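Local atomic coordinates of CurF (Lyngbya majuscula, PDB entry 5DP2), a protein that probably catalyses NADPH-dependent formation of the cyclopropane ring in curacin A biosynthesis, as an unusual enoyl reductase domain of a polyketide synthase. Residues M141-A146 with L301-G306. Sequence-based numbering, arbitrary orientation.
Sequences MSFFTA and LLFESG. With NAP (NADP nicotinamide-adenine-dinucleotide phosphate), chain B.
Met-141 O is gripped twice by Thr-145: the hydroxyl OG1 donates to it over 2.7 Å, and the backbone N of the same residue completes the helical bond from the opposite face of the carbonyl plane. With its proton spent on Met-141 O, Thr-145 OG1 still lies 3.4 Å from NAP C4N, the nicotinamide carbon that carries hydride in the reduced cofactor, and the CG2 methyl touches the same carbon. On another side of this helix, the ring of Phe-143 leaves the cofactor behind and meets Phe-303 in a T-shaped stack. Phe-303 drives its CZ corner at the middle of the Phe-143 face, 3.7 Å from Phe-143 CD2, and the planes stand at 89°. Both residues point their CB toward the other helix, and with CG anti to the carbonyl carbon (chi1 -77° in Phe-143, -74° in Phe-303) the rings span the 10.6 Å between Phe-143 CA and Phe-303 CA. In this medium-chain reductase fold the pair ties helix 140-153, which borders the nicotinamide, to helix 290-305. Leu-311 and helix 170-181, through Ala-174 and Gln-177, also pack on Phe-143, while Trp-296 and Leu-308 touch Phe-303. Cutting Phe-143 back to an alanine would probably leave the CZ edge of Phe-303 without an aromatic face and open a gap between the two helices. Further round helix 140-153, Ser-142 OG is hydrogen-bonded to Lys-336 NZ.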
loop_
_atom_site.group_PDB
_atom_site.type_symbol
_atom_site.label_atom_id
_atom_site.label_comp_id
_atom_site.label_asym_id
_atom_site.label_seq_id
_atom_site.Cartn_x
_atom_site.Cartn_y
_atom_site.Cartn_z
ATOM N N MET A 141 -0.243 0.935 4.441
ATOM C CA MET A 141 -0.976 0.822 3.205
ATOM C C MET A 141 -0.926 -0.611 2.659
ATOM O O MET A 141 -1.941 -1.144 2.185
ATOM C CB MET A 141 -0.481 1.844 2.192
ATOM C CG MET A 141 -1.325 1.935 0.955
ATOM S SD MET A 141 -3.043 2.407 1.157
ATOM C CE MET A 141 -2.872 4.177 1.343
ATOM N N SER A 142 0.235 -1.242 2.700
ATOM C CA SER A 142 0.369 -2.568 2.084
ATOM C C SER A 142 -0.466 -3.629 2.824
ATOM O O SER A 142 -1.185 -4.406 2.193
ATOM C CB SER A 142 1.828 -2.970 1.983
ATOM O OG SER A 142 2.574 -2.067 1.188
ATOM N N PHE A 143 -0.337 -3.689 4.154
ATOM C CA PHE A 143 -1.115 -4.671 4.904
ATOM C C PHE A 143 -2.582 -4.343 4.970
ATOM O O PHE A 143 -3.407 -5.269 4.982
ATOM C CB PHE A 143 -0.552 -4.916 6.313
ATOM C CG PHE A 143 0.679 -5.790 6.338
ATOM C CD1 PHE A 143 0.550 -7.170 6.419
ATOM C CD2 PHE A 143 1.941 -5.239 6.260
ATOM C CE1 PHE A 143 1.674 -7.984 6.471
ATOM C CE2 PHE A 143 3.071 -6.054 6.337
ATOM C CZ PHE A 143 2.928 -7.427 6.444
ATOM N N PHE A 144 -2.971 -3.064 5.094
ATOM C CA PHE A 144 -4.396 -2.772 5.173
ATOM C C PHE A 144 -5.073 -3.140 3.849
ATOM O O PHE A 144 -6.180 -3.687 3.836
ATOM C CB PHE A 144 -4.677 -1.322 5.595
ATOM C CG PHE A 144 -4.492 -1.048 7.074
ATOM C CD1 PHE A 144 -3.346 -1.409 7.777
ATOM C CD2 PHE A 144 -5.489 -0.369 7.782
ATOM C CE1 PHE A 144 -3.193 -1.123 9.120
ATOM C CE2 PHE A 144 -5.339 -0.079 9.132
ATOM C CZ PHE A 144 -4.196 -0.450 9.796
ATOM N N THR A 145 -4.399 -2.854 2.713
ATOM C CA THR A 145 -4.934 -3.214 1.399
ATOM C C THR A 145 -5.069 -4.723 1.264
ATOM O O THR A 145 -6.111 -5.243 0.857
ATOM C CB THR A 145 -3.999 -2.658 0.308
ATOM O OG1 THR A 145 -3.959 -1.226 0.380
ATOM C CG2 THR A 145 -4.470 -3.022 -1.088
ATOM N N ALA A 146 -3.986 -5.437 1.584
ATOM C CA ALA A 146 -3.994 -6.888 1.421
ATOM C C ALA A 146 -4.996 -7.557 2.367
ATOM O O ALA A 146 -5.654 -8.527 1.995
ATOM C CB ALA A 146 -2.606 -7.445 1.591
ATOM N N LEU A 301 -2.742 -6.827 16.750
ATOM C CA LEU A 301 -2.260 -7.915 17.608
ATOM C C LEU A 301 -1.373 -8.895 16.827
ATOM O O LEU A 301 -0.520 -9.541 17.420
ATOM C CB LEU A 301 -3.389 -8.625 18.363
ATOM C CG LEU A 301 -4.371 -9.393 17.493
ATOM C CD1 LEU A 301 -3.944 -10.853 17.367
ATOM C CD2 LEU A 301 -5.787 -9.313 18.081
ATOM N N LEU A 302 -1.557 -8.979 15.494
ATOM C CA LEU A 302 -0.730 -9.864 14.684
ATOM C C LEU A 302 0.693 -9.327 14.578
ATOM O O LEU A 302 1.652 -10.116 14.549
ATOM C CB LEU A 302 -1.350 -10.078 13.298
ATOM C CG LEU A 302 -2.756 -10.658 13.289
ATOM C CD1 LEU A 302 -3.242 -10.807 11.869
ATOM C CD2 LEU A 302 -2.837 -11.995 14.012
ATOM N N PHE A 303 0.864 -8.006 14.537
ATOM C CA PHE A 303 2.190 -7.433 14.582
ATOM C C PHE A 303 2.776 -7.510 15.983
ATOM O O PHE A 303 4.004 -7.684 16.130
ATOM C CB PHE A 303 2.182 -6.006 14.056
ATOM C CG PHE A 303 2.046 -5.987 12.572
ATOM C CD1 PHE A 303 3.143 -6.288 11.754
ATOM C CD2 PHE A 303 0.829 -5.764 11.974
ATOM C CE1 PHE A 303 3.024 -6.347 10.379
ATOM C CE2 PHE A 303 0.700 -5.820 10.592
ATOM C CZ PHE A 303 1.791 -6.110 9.806
ATOM N N GLU A 304 1.947 -7.389 17.021
ATOM C CA GLU A 304 2.404 -7.528 18.404
ATOM C C GLU A 304 2.997 -8.894 18.671
ATOM O O GLU A 304 4.015 -9.031 19.360
ATOM C CB GLU A 304 1.240 -7.327 19.380
ATOM C CG GLU A 304 0.879 -5.893 19.605
ATOM C CD GLU A 304 2.069 -5.108 20.095
ATOM O OE1 GLU A 304 2.732 -5.543 21.060
ATOM O OE2 GLU A 304 2.359 -4.064 19.505
ATOM N N SER A 305 2.332 -9.928 18.169
ATOM C CA SER A 305 2.725 -11.323 18.407
ATOM C C SER A 305 3.810 -11.845 17.470
ATOM O O SER A 305 4.425 -12.861 17.744
ATOM C CB SER A 305 1.522 -12.236 18.243
ATOM O OG SER A 305 1.086 -12.279 16.893
ATOM N N GLY A 306 3.991 -11.192 16.330
ATOM C CA GLY A 306 4.910 -11.696 15.310
ATOM C C GLY A 306 4.272 -12.645 14.308
ATOM O O GLY A 306 4.969 -13.171 13.446
HETATM P PA NAP B . 4.871 -2.224 -5.620
HETATM O O1A NAP B . 5.955 -2.231 -4.598
HETATM O O2A NAP B . 4.024 -3.431 -5.790
HETATM O O5B NAP B . 5.545 -1.803 -7.007
HETATM C C5B NAP B . 4.871 -2.017 -8.255
HETATM C C4B NAP B . 4.890 -3.466 -8.694
HETATM O O4B NAP B . 4.375 -3.536 -10.003
HETATM C C3B NAP B . 6.253 -4.092 -8.697
HETATM O O3B NAP B . 6.262 -5.143 -7.728
HETATM C C2B NAP B . 6.454 -4.630 -10.126
HETATM O O2B NAP B . 6.912 -5.944 -10.274
HETATM C C1B NAP B . 5.049 -4.607 -10.696
HETATM N N9A NAP B . 4.974 -4.269 -12.111
HETATM C C8A NAP B . 4.937 -3.005 -12.659
HETATM N N7A NAP B . 4.861 -3.074 -14.009
HETATM C C5A NAP B . 4.837 -4.378 -14.319
HETATM C C6A NAP B . 4.759 -5.121 -15.534
HETATM N N6A NAP B . 4.685 -4.474 -16.715
HETATM N N1A NAP B . 4.753 -6.446 -15.467
HETATM C C2A NAP B . 4.827 -7.054 -14.278
HETATM N N3A NAP B . 4.901 -6.471 -13.079
HETATM C C4A NAP B . 4.924 -5.148 -13.108
HETATM O O3 NAP B . 3.900 -0.965 -5.368
HETATM P PN NAP B . 2.736 -0.776 -4.285
HETATM O O1N NAP B . 2.802 0.624 -3.812
HETATM O O2N NAP B . 2.768 -1.885 -3.274
HETATM O O5D NAP B . 1.464 -0.898 -5.190
HETATM C C5D NAP B . 1.164 -2.172 -5.805
HETATM C C4D NAP B . 0.127 -1.971 -6.939
HETATM O O4D NAP B . -1.142 -1.880 -6.347
HETATM C C3D NAP B . 0.298 -0.676 -7.742
HETATM O O3D NAP B . -0.222 -0.904 -9.059
HETATM C C2D NAP B . -0.533 0.316 -6.968
HETATM O O2D NAP B . -0.966 1.383 -7.817
HETATM C C1D NAP B . -1.666 -0.547 -6.480
HETATM N N1N NAP B . -2.300 -0.279 -5.171
HETATM C C2N NAP B . -3.641 -0.118 -5.101
HETATM C C3N NAP B . -4.300 0.121 -3.898
HETATM C C7N NAP B . -5.781 0.288 -3.878
HETATM O O7N NAP B . -6.238 0.694 -2.831
HETATM N N7N NAP B . -6.499 -0.024 -4.990
HETATM C C4N NAP B . -3.550 0.196 -2.720
HETATM C C5N NAP B . -2.175 0.025 -2.816
HETATM C C6N NAP B . -1.560 -0.217 -4.051
HETATM P P2B NAP B . 8.426 -6.403 -10.040
HETATM O O1X NAP B . 8.694 -6.268 -8.547
HETATM O O2X NAP B . 8.411 -7.828 -10.516
HETATM O O3X NAP B . 9.297 -5.483 -10.860
#